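Local coordinates for L-aspartate semialdehyde sulfurtransferase (Methanocaldococcus jannaschii, PDB 3KPB), which probably condenses sulfide with aspartate semialdehyde to make homocysteine, together with a partner protein, and binds S-adenosylmethionine and methylthioadenosine through its C-terminal CBS-domain pair, at residues S19-E22 with A23-L27; G46-T49 with S50-A54; I53-A56 with L57-K61; K62-E65 with E66-R70; I73-H76 with E77-V81. All coordinates share one frame; numbering follows the deposited sequence.

Interaction 1 of 5, residues S19-E22 with A23-L27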
# COMPACT_ATOMS: atom_id res chain seq x y z
N SER A 19 19.57 -4.60 1.00
CA SER A 19 19.05 -3.80 2.10
C SER A 19 17.61 -3.37 1.87
O SER A 19 17.11 -3.35 0.73
CB SER A 19 19.90 -2.54 2.28
OG SER A 19 19.68 -1.66 1.19
N ILE A 20 16.95 -2.99 2.97
CA ILE A 20 15.59 -2.45 2.89
C ILE A 20 15.56 -1.17 2.04
O ILE A 20 14.68 -0.99 1.20
CB ILE A 20 14.94 -2.20 4.28
CG1 ILE A 20 15.21 -3.38 5.24
CG2 ILE A 20 13.44 -1.93 4.15
CD1 ILE A 20 14.75 -4.75 4.75
N MET A 21 16.55 -0.30 2.24
CA MET A 21 16.69 0.92 1.44
C MET A 21 16.85 0.64 -0.06
O MET A 21 16.22 1.32 -0.88
CB MET A 21 17.84 1.77 1.96
CG MET A 21 18.12 3.00 1.12
SD MET A 21 19.56 3.91 1.68
CE MET A 21 18.84 4.96 2.93
N GLU A 22 17.67 -0.35 -0.42
CA GLU A 22 17.86 -0.70 -1.83
C GLU A 22 16.53 -1.15 -2.44
O GLU A 22 16.16 -0.72 -3.53
CB GLU A 22 18.96 -1.74 -2.04
CG GLU A 22 19.28 -2.01 -3.51
CD GLU A 22 20.60 -2.75 -3.75
OE1 GLU A 22 20.66 -3.53 -4.72
OE2 GLU A 22 21.57 -2.54 -2.99
N ALA A 23 15.79 -1.99 -1.71
CA ALA A 23 14.47 -2.45 -2.17
C ALA A 23 13.50 -1.29 -2.38
O ALA A 23 12.78 -1.25 -3.39
CB ALA A 23 13.88 -3.46 -1.20
N ALA A 24 13.48 -0.35 -1.44
CA ALA A 24 12.61 0.82 -1.54
C ALA A 24 12.97 1.65 -2.77
O ALA A 24 12.08 2.13 -3.48
CB ALA A 24 12.72 1.67 -0.28
N LYS A 25 14.27 1.81 -3.03
CA LYS A 25 14.72 2.52 -4.22
C LYS A 25 14.21 1.86 -5.50
O LYS A 25 13.85 2.56 -6.44
CB LYS A 25 16.25 2.63 -4.24
CG LYS A 25 16.80 3.66 -3.28
CD LYS A 25 18.32 3.62 -3.26
CE LYS A 25 18.86 4.68 -2.34
NZ LYS A 25 20.34 4.60 -2.22
N ILE A 26 14.18 0.52 -5.52
CA ILE A 26 13.68 -0.22 -6.68
C ILE A 26 12.18 0.05 -6.90
O ILE A 26 11.76 0.31 -8.03
CB ILE A 26 13.97 -1.75 -6.55
CG1 ILE A 26 15.48 -2.00 -6.57
CG2 ILE A 26 13.28 -2.56 -7.66
CD1 ILE A 26 15.89 -3.41 -6.18
N LEU A 27 11.40 -0.00 -5.83
CA LEU A 27 9.97 0.31 -5.93
C LEU A 27 9.73 1.71 -6.52
O LEU A 27 8.91 1.87 -7.43
CB LEU A 27 9.28 0.21 -4.56
CG LEU A 27 9.30 -1.14 -3.84
CD1 LEU A 27 8.53 -1.01 -2.55
CD2 LEU A 27 8.70 -2.24 -4.70
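The flat groups that meet between S19-E22 and A23-L27 are backbone carbonyls rather than rings. K25 N meets M21 O at 2.9 Å, tilted 21° from the carbonyl plane, with CG of K25 3.4 Å from the same oxygen. The E22 carbonyl oxygen accepts from I26 N and has CG1 of I26 beside it, at 3.4 Å. A23 N to S19 O and A24 N to I20 O complete the opening turns of helix 20-30, which links strands 14-15 and 35-38 in a beta-alpha-beta unit of the first CBS domain. S19 stands at the N-cap, its OG accepting from E22 N at 2.9 Å with an N-H...O angle of 159°, which satisfies a first-turn amide that no helix carbonyl serves. M21 carries its CG opposite the backbone N (chi1 175°) and bends at chi3; the extended K25 chain crosses it, CG of M21 lying 3.9 Å from CE of K25 and SD of M21 4.0 Å from NZ of K25. L57 and A58 of the second subunit pack against M21 and K25 respectively. The chemistry implies a helix start held by main-chain bonds and one serine cap, with only van der Waals contact between side chains.

Interaction 2 of 5, residues G46-T49 with S50-A54. With SAM (S-adenosylmethionine), chain E.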
# COMPACT_ATOMS: atom_id res chain seq x y z
N GLY A 46 10.22 -15.21 -2.69
CA GLY A 46 9.42 -14.32 -1.86
C GLY A 46 8.83 -13.15 -2.61
O GLY A 46 9.01 -13.04 -3.82
N ILE A 47 8.11 -12.30 -1.89
CA ILE A 47 7.59 -11.06 -2.46
C ILE A 47 7.68 -9.90 -1.45
O ILE A 47 7.58 -10.10 -0.24
CB ILE A 47 6.15 -11.24 -3.03
CG1 ILE A 47 5.76 -10.04 -3.91
CG2 ILE A 47 5.13 -11.50 -1.90
CD1 ILE A 47 4.47 -10.24 -4.72
N ILE A 48 7.90 -8.69 -1.97
CA ILE A 48 7.97 -7.46 -1.18
C ILE A 48 6.97 -6.45 -1.75
O ILE A 48 6.86 -6.32 -2.96
CB ILE A 48 9.41 -6.87 -1.25
CG1 ILE A 48 10.39 -7.70 -0.41
CG2 ILE A 48 9.47 -5.38 -0.85
CD1 ILE A 48 10.14 -7.66 1.09
N THR A 49 6.26 -5.74 -0.87
CA THR A 49 5.49 -4.55 -1.27
C THR A 49 5.91 -3.40 -0.35
O THR A 49 6.69 -3.62 0.58
CB THR A 49 3.97 -4.76 -1.11
OG1 THR A 49 3.65 -4.88 0.28
CG2 THR A 49 3.50 -6.01 -1.83
N SER A 50 5.40 -2.19 -0.57
CA SER A 50 5.72 -1.10 0.36
C SER A 50 5.30 -1.40 1.80
O SER A 50 5.91 -0.87 2.74
CB SER A 50 5.16 0.25 -0.09
OG SER A 50 3.74 0.23 -0.09
N TRP A 51 4.28 -2.23 1.98
CA TRP A 51 3.90 -2.65 3.33
C TRP A 51 5.06 -3.34 4.04
O TRP A 51 5.32 -3.09 5.21
CB TRP A 51 2.67 -3.55 3.31
CG TRP A 51 2.16 -3.84 4.68
CD1 TRP A 51 2.28 -5.02 5.37
CD2 TRP A 51 1.50 -2.92 5.56
NE1 TRP A 51 1.71 -4.89 6.62
CE2 TRP A 51 1.22 -3.62 6.76
CE3 TRP A 51 1.11 -1.58 5.45
CZ2 TRP A 51 0.55 -3.02 7.84
CZ3 TRP A 51 0.45 -0.98 6.52
CH2 TRP A 51 0.18 -1.71 7.70
N ASP A 52 5.76 -4.21 3.32
CA ASP A 52 6.90 -4.91 3.90
C ASP A 52 8.09 -4.00 4.19
O ASP A 52 8.86 -4.28 5.10
CB ASP A 52 7.34 -6.05 2.98
CG ASP A 52 6.24 -7.04 2.75
OD1 ASP A 52 5.70 -7.58 3.74
OD2 ASP A 52 5.91 -7.28 1.58
N ILE A 53 8.24 -2.92 3.43
CA ILE A 53 9.25 -1.91 3.75
C ILE A 53 8.94 -1.30 5.12
O ILE A 53 9.81 -1.23 5.99
CB ILE A 53 9.34 -0.80 2.67
CG1 ILE A 53 9.70 -1.40 1.30
CG2 ILE A 53 10.32 0.32 3.07
CD1 ILE A 53 11.04 -2.16 1.22
N ALA A 54 7.69 -0.87 5.32
CA ALA A 54 7.24 -0.39 6.62
C ALA A 54 7.43 -1.43 7.72
O ALA A 54 7.91 -1.10 8.82
CB ALA A 54 5.78 0.06 6.56
N SAM E . -2.33 -5.59 -1.44
CA SAM E . -1.86 -5.44 -0.05
C SAM E . -0.34 -5.26 -0.04
O SAM E . 0.23 -4.57 -0.90
OXT SAM E . 0.36 -5.79 0.82
CB SAM E . -2.22 -6.70 0.74
CG SAM E . -2.54 -6.36 2.20
SD SAM E . -1.51 -7.30 3.39
CE SAM E . -1.79 -6.33 4.86
C5' SAM E . 0.25 -6.92 3.09
C4' SAM E . 1.07 -8.17 2.77
O4' SAM E . 0.57 -8.81 1.58
C3' SAM E . 2.49 -7.74 2.41
O3' SAM E . 3.34 -8.02 3.52
C2' SAM E . 2.87 -8.62 1.22
O2' SAM E . 4.06 -9.35 1.54
C1' SAM E . 1.68 -9.58 1.10
N9 SAM E . 1.47 -9.90 -0.33
C8 SAM E . 1.22 -9.03 -1.31
N7 SAM E . 1.09 -9.68 -2.46
C5 SAM E . 1.27 -10.98 -2.22
C6 SAM E . 1.26 -12.12 -3.01
N6 SAM E . 1.03 -12.04 -4.32
N1 SAM E . 1.47 -13.31 -2.43
C2 SAM E . 1.70 -13.40 -1.13
N3 SAM E . 1.72 -12.34 -0.35
C4 SAM E . 1.51 -11.12 -0.86
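T49 and D52 form a capping box at the start of helix 50-58, in the G-h-x-T-x-x-D sequence by which CBS domains hold a ribose. Next to T49, S50 turns its OG to S50 OG of the second subunit, and its N bonds to N33. W51 N reaches T49 OG1 in a weak bond of 3.2 Å. W51 sets its CG opposite the backbone N (chi1 -173°), which brings CD1 to 3.6 Å from C5' of S-adenosylmethionine; the ligand methyl CE sits 4.2 Å above one ring face, offset toward the rim, and O3' lies at the edge in the ring plane. D52 reaches back to T49: its OD2 receives T49 N at 2.9 Å, on the anti side and 16° out of the carboxylate plane. The same oxygen accepts O2' of the ligand at 2.8 Å, and OD1 faces O3' at a very short distance whose exact value is doubtful. One carboxylate thus closes the capping box and holds the ribose hydroxyls, in line with the demonstrated role of D52 in binding. With an alanine here, T49 N and the two ribose hydroxyls would probably lose the carboxylate that they share. I53 N bonds weakly to T49 O, and beyond it CD1 of I53 meets CG2 of I48 at 4.1 Å, the two side chains crossing at about a right angle.

Interaction 3 of 5, residues I53-A56 with L57-K61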
# COMPACT_ATOMS: atom_id res chain seq x y z
N ILE A 53 8.24 -2.92 3.43
CA ILE A 53 9.25 -1.91 3.75
C ILE A 53 8.94 -1.30 5.12
O ILE A 53 9.81 -1.23 5.99
CB ILE A 53 9.34 -0.80 2.67
CG1 ILE A 53 9.70 -1.40 1.30
CG2 ILE A 53 10.32 0.32 3.07
CD1 ILE A 53 11.04 -2.16 1.22
N ALA A 54 7.69 -0.87 5.32
CA ALA A 54 7.24 -0.39 6.62
C ALA A 54 7.43 -1.43 7.72
O ALA A 54 7.91 -1.10 8.82
CB ALA A 54 5.78 0.06 6.56
N LYS A 55 7.09 -2.69 7.44
CA LYS A 55 7.21 -3.76 8.42
C LYS A 55 8.68 -3.97 8.81
O LYS A 55 9.00 -4.14 9.99
CB LYS A 55 6.58 -5.04 7.87
CG LYS A 55 5.98 -5.98 8.91
CD LYS A 55 4.86 -6.83 8.29
CE LYS A 55 5.35 -7.67 7.12
NZ LYS A 55 4.63 -8.98 7.01
N ALA A 56 9.58 -3.93 7.82
CA ALA A 56 11.02 -4.07 8.06
C ALA A 56 11.56 -2.98 8.99
O ALA A 56 12.31 -3.27 9.92
CB ALA A 56 11.80 -4.07 6.75
N LEU A 57 11.16 -1.74 8.73
CA LEU A 57 11.49 -0.62 9.61
C LEU A 57 10.95 -0.82 11.02
O LEU A 57 11.67 -0.58 12.00
CB LEU A 57 10.98 0.70 9.03
CG LEU A 57 11.72 1.27 7.81
CD1 LEU A 57 11.16 2.63 7.47
CD2 LEU A 57 13.23 1.37 8.02
N ALA A 58 9.71 -1.30 11.14
CA ALA A 58 9.08 -1.50 12.45
C ALA A 58 9.72 -2.63 13.27
O ALA A 58 9.78 -2.56 14.50
CB ALA A 58 7.58 -1.72 12.29
N GLN A 59 10.22 -3.66 12.57
CA GLN A 59 10.84 -4.84 13.18
C GLN A 59 12.38 -4.77 13.22
O GLN A 59 13.04 -5.73 13.65
CB GLN A 59 10.41 -6.12 12.45
CG GLN A 59 8.93 -6.49 12.55
CD GLN A 59 8.61 -7.82 11.87
OE1 GLN A 59 9.49 -8.67 11.69
NE2 GLN A 59 7.35 -8.02 11.50
N ASN A 60 12.93 -3.65 12.77
CA ASN A 60 14.38 -3.42 12.72
C ASN A 60 15.19 -4.45 11.92
O ASN A 60 16.29 -4.84 12.31
CB ASN A 60 14.95 -3.19 14.12
CG ASN A 60 14.97 -1.72 14.50
OD1 ASN A 60 14.15 -1.25 15.29
ND2 ASN A 60 15.89 -0.97 13.90
N LYS A 61 14.62 -4.87 10.78
CA LYS A 61 15.28 -5.82 9.89
C LYS A 61 16.20 -5.09 8.92
O LYS A 61 15.85 -4.00 8.43
CB LYS A 61 14.26 -6.63 9.08
CG LYS A 61 13.29 -7.46 9.91
CD LYS A 61 14.00 -8.36 10.91
CE LYS A 61 13.02 -9.34 11.54
NZ LYS A 61 13.69 -10.12 12.63
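Q59 lies alongside K55, one helical turn on, and the two side chains point the same way. Followed outward, CB of Q59 sits 3.5 Å from the carbonyl oxygen of K55, the same oxygen that accepts Q59 N at 2.9 Å. CG of Q59 is also 3.5 Å from K55 O, because chi1 of -66° sets CG beside its own backbone N and therefore close to that carbonyl oxygen. From there the chain extends outward, and CD has already drawn away from the carbonyl. At the tip the amide divides its contacts: NE2 rests 3.6 Å from CG of K55, a methylene contact, while OE1 faces the side of I67. K55 itself bends at chi3 and chi4; its NZ makes a long, weak ion pair with D52, and the side chain touches the bound S-adenosylmethionine. On another side of the helix, CG of L57 packs 3.6 Å from I53 O, and across the dimer interface L57 meets I53 of the second subunit. A56 closes the segment. Its carbonyl oxygen takes K61 N at 2.9 Å with an N-H...O angle of 160°, and its CB is 4.2 Å from CB of K61, a loose contact between the two CB atoms. N60 N makes a weak bond to L57 O, and the positive phi of N60 (57°) turns the chain so that K61 N comes back to A56 O. Positive phi, with two bonds reaching back into the last turn, is the signature of a Schellman motif, here ending helix 50-58.

Interaction 4 of 5, residues K62-E65 with E66-R70. With SAM (S-adenosylmethionine), chain E.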
# COMPACT_ATOMS: atom_id res chain seq x y z
N LYS A 62 17.34 -5.69 8.61
CA LYS A 62 18.32 -5.07 7.72
C LYS A 62 18.24 -5.50 6.25
O LYS A 62 18.56 -4.71 5.37
CB LYS A 62 19.75 -5.29 8.24
CG LYS A 62 20.04 -4.58 9.55
CD LYS A 62 21.47 -4.81 9.99
CE LYS A 62 21.75 -4.22 11.37
NZ LYS A 62 21.07 -4.98 12.46
N THR A 63 17.84 -6.75 6.00
CA THR A 63 17.80 -7.27 4.62
C THR A 63 16.40 -7.75 4.25
O THR A 63 15.60 -8.11 5.12
CB THR A 63 18.80 -8.44 4.39
OG1 THR A 63 18.39 -9.57 5.16
CG2 THR A 63 20.22 -8.04 4.78
N ILE A 64 16.15 -7.78 2.95
CA ILE A 64 14.88 -8.22 2.39
C ILE A 64 14.56 -9.65 2.81
O ILE A 64 13.40 -9.97 3.09
CB ILE A 64 14.88 -8.05 0.85
CG1 ILE A 64 14.68 -6.57 0.51
CG2 ILE A 64 13.80 -8.90 0.18
CD1 ILE A 64 13.48 -5.91 1.22
N GLU A 65 15.56 -10.50 2.89
CA GLU A 65 15.22 -11.86 3.18
C GLU A 65 14.64 -12.07 4.58
O GLU A 65 13.92 -13.04 4.81
CB GLU A 65 16.36 -12.78 2.83
CG GLU A 65 17.35 -13.04 3.90
CD GLU A 65 17.79 -14.47 3.81
OE1 GLU A 65 18.99 -14.71 3.62
OE2 GLU A 65 16.91 -15.36 3.89
N GLU A 66 14.90 -11.13 5.48
CA GLU A 66 14.35 -11.20 6.84
C GLU A 66 12.89 -10.77 6.93
O GLU A 66 12.25 -10.99 7.96
CB GLU A 66 15.17 -10.34 7.79
CG GLU A 66 16.62 -10.72 7.84
CD GLU A 66 17.43 -9.73 8.64
OE1 GLU A 66 17.41 -9.81 9.89
OE2 GLU A 66 18.10 -8.87 8.03
N ILE A 67 12.37 -10.15 5.88
CA ILE A 67 11.02 -9.59 5.93
C ILE A 67 10.11 -10.05 4.80
O ILE A 67 8.89 -9.93 4.90
CB ILE A 67 11.05 -8.03 5.99
CG1 ILE A 67 9.76 -7.46 6.62
CG2 ILE A 67 11.33 -7.41 4.61
CD1 ILE A 67 9.67 -7.65 8.13
N MET A 68 10.68 -10.58 3.72
CA MET A 68 9.86 -10.92 2.55
C MET A 68 8.78 -11.94 2.90
O MET A 68 8.97 -12.78 3.78
CB MET A 68 10.72 -11.41 1.39
CG MET A 68 11.48 -12.69 1.69
SD MET A 68 12.61 -13.12 0.37
CE MET A 68 13.13 -14.75 0.94
N THR A 69 7.65 -11.85 2.21
CA THR A 69 6.59 -12.82 2.39
C THR A 69 6.99 -14.07 1.62
O THR A 69 7.23 -14.01 0.41
CB THR A 69 5.24 -12.27 1.92
OG1 THR A 69 4.84 -11.21 2.79
CG2 THR A 69 4.17 -13.36 1.94
N ARG A 70 7.07 -15.20 2.31
CA ARG A 70 7.61 -16.42 1.72
C ARG A 70 6.57 -17.34 1.09
O ARG A 70 6.90 -18.12 0.19
CB ARG A 70 8.47 -17.17 2.73
CG ARG A 70 9.80 -16.49 3.01
CD ARG A 70 10.56 -17.18 4.12
NE ARG A 70 11.71 -16.41 4.57
CZ ARG A 70 12.98 -16.70 4.27
NH1 ARG A 70 13.26 -17.76 3.51
NH2 ARG A 70 13.97 -15.94 4.72
N SAM E . -2.33 -5.59 -1.44
CA SAM E . -1.86 -5.44 -0.05
C SAM E . -0.34 -5.26 -0.04
O SAM E . 0.23 -4.57 -0.90
OXT SAM E . 0.36 -5.79 0.82
CB SAM E . -2.22 -6.70 0.74
CG SAM E . -2.54 -6.36 2.20
SD SAM E . -1.51 -7.30 3.39
CE SAM E . -1.79 -6.33 4.86
C5' SAM E . 0.25 -6.92 3.09
C4' SAM E . 1.07 -8.17 2.77
O4' SAM E . 0.57 -8.81 1.58
C3' SAM E . 2.49 -7.74 2.41
O3' SAM E . 3.34 -8.02 3.52
C2' SAM E . 2.87 -8.62 1.22
O2' SAM E . 4.06 -9.35 1.54
C1' SAM E . 1.68 -9.58 1.10
N9 SAM E . 1.47 -9.90 -0.33
C8 SAM E . 1.22 -9.03 -1.31
N7 SAM E . 1.09 -9.68 -2.46
C5 SAM E . 1.27 -10.98 -2.22
C6 SAM E . 1.26 -12.12 -3.01
N6 SAM E . 1.03 -12.04 -4.32
N1 SAM E . 1.47 -13.31 -2.43
C2 SAM E . 1.70 -13.40 -1.13
N3 SAM E . 1.72 -12.34 -0.35
C4 SAM E . 1.51 -11.12 -0.86
O HOH W 1 18.40 -7.47 10.86
O HOH W 2 11.14 -13.53 5.41
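E66 reaches back to T63 and holds it with one carboxylate oxygen. OE2 of E66 accepts T63 N at 2.9 Å, from the anti side but 30° out of the carboxylate plane, and T63 OG1 at 3.0 Å on its anti lone pair; K62 N adds a weak third bond. The chain leaves E66 CB with CG beside the backbone N (chi1 -57°) and then extends, which carries the carboxylate back along K62 and T63. OE1 of E66 takes a water that also receives a bond from K62 N. In return E66 N donates to T63 O at 3.1 Å, approaching from above the carbonyl plane. These turns belong to the loop that runs from helix 50-58 to strand 75-76 of the CBS-domain pair and brings T69, an experimentally established S-adenosylmethionine-binding residue, to the ribose. OE2 of E65 forms a salt bridge with NH2 of R70 at 3.1 Å through the anti lone pair, the carboxylate and guanidinium planes being 33° apart, and E65 O accepts a weak second bond from the same nitrogen. CE of M68 sits 3.8 Å above the centre of the guanidinium on one face. A glutamine in place of E65 would probably leave R70 without its negatively charged mate. A water joins E65 O, M68 O and NE of R70. I64 supplies the apolar side: its CG2 meets CB of M68 at 4.2 Å, and its carbonyl oxygen serves two amides, I67 N at 3.0 Å and M68 N at 2.9 Å, the latter almost in line with the C=O bond.

Interaction 5 of 5, residues I73-H76 with E77-V81. With SAM (S-adenosylmethionine), chain E.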
# COMPACT_ATOMS: atom_id res chain seq x y z
N ILE A 73 1.53 -16.08 -3.34
CA ILE A 73 0.40 -16.40 -4.21
C ILE A 73 0.78 -16.01 -5.63
O ILE A 73 1.06 -14.84 -5.91
CB ILE A 73 -0.88 -15.67 -3.78
CG1 ILE A 73 -1.21 -16.01 -2.33
CG2 ILE A 73 -2.04 -16.03 -4.72
CD1 ILE A 73 -1.96 -14.92 -1.60
N THR A 74 0.80 -17.01 -6.52
CA THR A 74 1.32 -16.84 -7.87
C THR A 74 0.29 -17.25 -8.90
O THR A 74 -0.74 -17.86 -8.58
CB THR A 74 2.59 -17.72 -8.10
OG1 THR A 74 2.26 -19.10 -7.89
CG2 THR A 74 3.71 -17.33 -7.14
N ALA A 75 0.58 -16.88 -10.15
CA ALA A 75 -0.18 -17.34 -11.29
C ALA A 75 0.75 -18.06 -12.24
O ALA A 75 1.96 -17.80 -12.28
CB ALA A 75 -0.85 -16.18 -12.00
N HIS A 76 0.20 -19.00 -13.00
CA HIS A 76 1.00 -19.73 -13.95
C HIS A 76 0.85 -19.05 -15.29
O HIS A 76 -0.21 -18.49 -15.60
CB HIS A 76 0.57 -21.19 -14.01
CG HIS A 76 1.58 -22.09 -14.65
ND1 HIS A 76 1.62 -22.33 -16.01
CD2 HIS A 76 2.57 -22.85 -14.11
CE1 HIS A 76 2.60 -23.18 -16.28
NE2 HIS A 76 3.19 -23.51 -15.15
N GLU A 77 1.91 -19.10 -16.08
CA GLU A 77 1.87 -18.52 -17.40
C GLU A 77 0.69 -19.05 -18.22
O GLU A 77 0.05 -18.28 -18.94
CB GLU A 77 3.22 -18.66 -18.14
CG GLU A 77 3.95 -19.98 -17.93
CD GLU A 77 5.26 -20.06 -18.72
OE1 GLU A 77 5.87 -19.00 -18.99
OE2 GLU A 77 5.67 -21.19 -19.07
N ASP A 78 0.36 -20.33 -18.06
CA ASP A 78 -0.77 -20.94 -18.79
C ASP A 78 -2.14 -20.83 -18.07
O ASP A 78 -3.13 -21.39 -18.54
CB ASP A 78 -0.48 -22.41 -19.15
CG ASP A 78 0.93 -22.62 -19.73
OD1 ASP A 78 1.48 -21.70 -20.39
OD2 ASP A 78 1.49 -23.72 -19.54
N GLU A 79 -2.19 -20.11 -16.95
CA GLU A 79 -3.43 -19.94 -16.17
C GLU A 79 -4.38 -18.91 -16.81
O GLU A 79 -3.92 -17.90 -17.35
CB GLU A 79 -3.08 -19.55 -14.73
CG GLU A 79 -4.24 -19.44 -13.74
CD GLU A 79 -3.73 -19.31 -12.31
OE1 GLU A 79 -2.49 -19.27 -12.11
OE2 GLU A 79 -4.56 -19.26 -11.37
N PRO A 80 -5.70 -19.18 -16.78
CA PRO A 80 -6.72 -18.18 -17.18
C PRO A 80 -6.83 -16.95 -16.26
O PRO A 80 -6.78 -17.08 -15.03
CB PRO A 80 -8.04 -18.98 -17.18
CG PRO A 80 -7.71 -20.36 -16.72
CD PRO A 80 -6.24 -20.55 -16.75
N VAL A 81 -7.00 -15.77 -16.88
CA VAL A 81 -7.08 -14.47 -16.17
C VAL A 81 -8.17 -14.38 -15.10
O VAL A 81 -7.95 -13.81 -14.03
CB VAL A 81 -7.23 -13.31 -17.20
CG1 VAL A 81 -7.64 -12.01 -16.52
CG2 VAL A 81 -5.93 -13.11 -17.98
N SAM E . -2.33 -5.59 -1.44
CA SAM E . -1.86 -5.44 -0.05
C SAM E . -0.34 -5.26 -0.04
O SAM E . 0.23 -4.57 -0.90
OXT SAM E . 0.36 -5.79 0.82
CB SAM E . -2.22 -6.70 0.74
CG SAM E . -2.54 -6.36 2.20
SD SAM E . -1.51 -7.30 3.39
CE SAM E . -1.79 -6.33 4.86
C5' SAM E . 0.25 -6.92 3.09
C4' SAM E . 1.07 -8.17 2.77
O4' SAM E . 0.57 -8.81 1.58
C3' SAM E . 2.49 -7.74 2.41
O3' SAM E . 3.34 -8.02 3.52
C2' SAM E . 2.87 -8.62 1.22
O2' SAM E . 4.06 -9.35 1.54
C1' SAM E . 1.68 -9.58 1.10
N9 SAM E . 1.47 -9.90 -0.33
C8 SAM E . 1.22 -9.03 -1.31
N7 SAM E . 1.09 -9.68 -2.46
C5 SAM E . 1.27 -10.98 -2.22
C6 SAM E . 1.26 -12.12 -3.01
N6 SAM E . 1.03 -12.04 -4.32
N1 SAM E . 1.47 -13.31 -2.43
C2 SAM E . 1.70 -13.40 -1.13
N3 SAM E . 1.72 -12.34 -0.35
C4 SAM E . 1.51 -11.12 -0.86
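H76 and D78 lie side by side, pointing the same way, their imidazole and carboxylate planes turned 64° apart, so the contact is no stack. What joins them is D78 N, which donates to ND1 of H76 at 3.1 Å, 18° out of the ring plane. CE1 of H76 is 3.5 Å from OD2 of D78. E77 crosses obliquely, its carboxylate nearly perpendicular to the ring and its CG 3.8 Å from CE1 of H76. The ring owes this place to a first torsion that sets CG opposite the backbone N (chi1 -163°); its NE2 is satisfied by D101. E79 reaches back to the strand instead: its chain extends from CG to A75 and H76, and OE1 takes H76 N at 2.8 Å, met nearly end-on to the C-O bond. OE2 of E79 has K87 as salt-bridge partner, which probably steadies the carboxylate. E79 N closes on H76 O at 2.9 Å, making a type I beta turn from H76 to E79 ahead of helix 81-91. Ahead of strand 75-76, I73 N donates to N1 of S-adenosylmethionine at 2.9 Å and I73 O accepts from N6, main-chain adenine recognition as found in CBS nucleotide sites.

Interactions 1 to 4 lie on one side of the chain's centre, whereas interaction 5 is a surface turn on the other. Interaction 2 is the most buried; interactions 1, 3 and 4 are partly buried. Interactions 2 and 3 share I53 and A54 on helix 50-58, one at its capped start and the other at its Schellman end, and I20 of interaction 1 packs on both. Backbone bonds rule the helical contacts, while carboxylates supply most of the side-chain chemistry at 46-54, 62-70 and 73-81. Those three bond to one S-adenosylmethionine, which K55 of interaction 3 also touches: D52 and T69 at its ribose, I73 at its adenine. Interactions 1 to 3 all touch the second subunit.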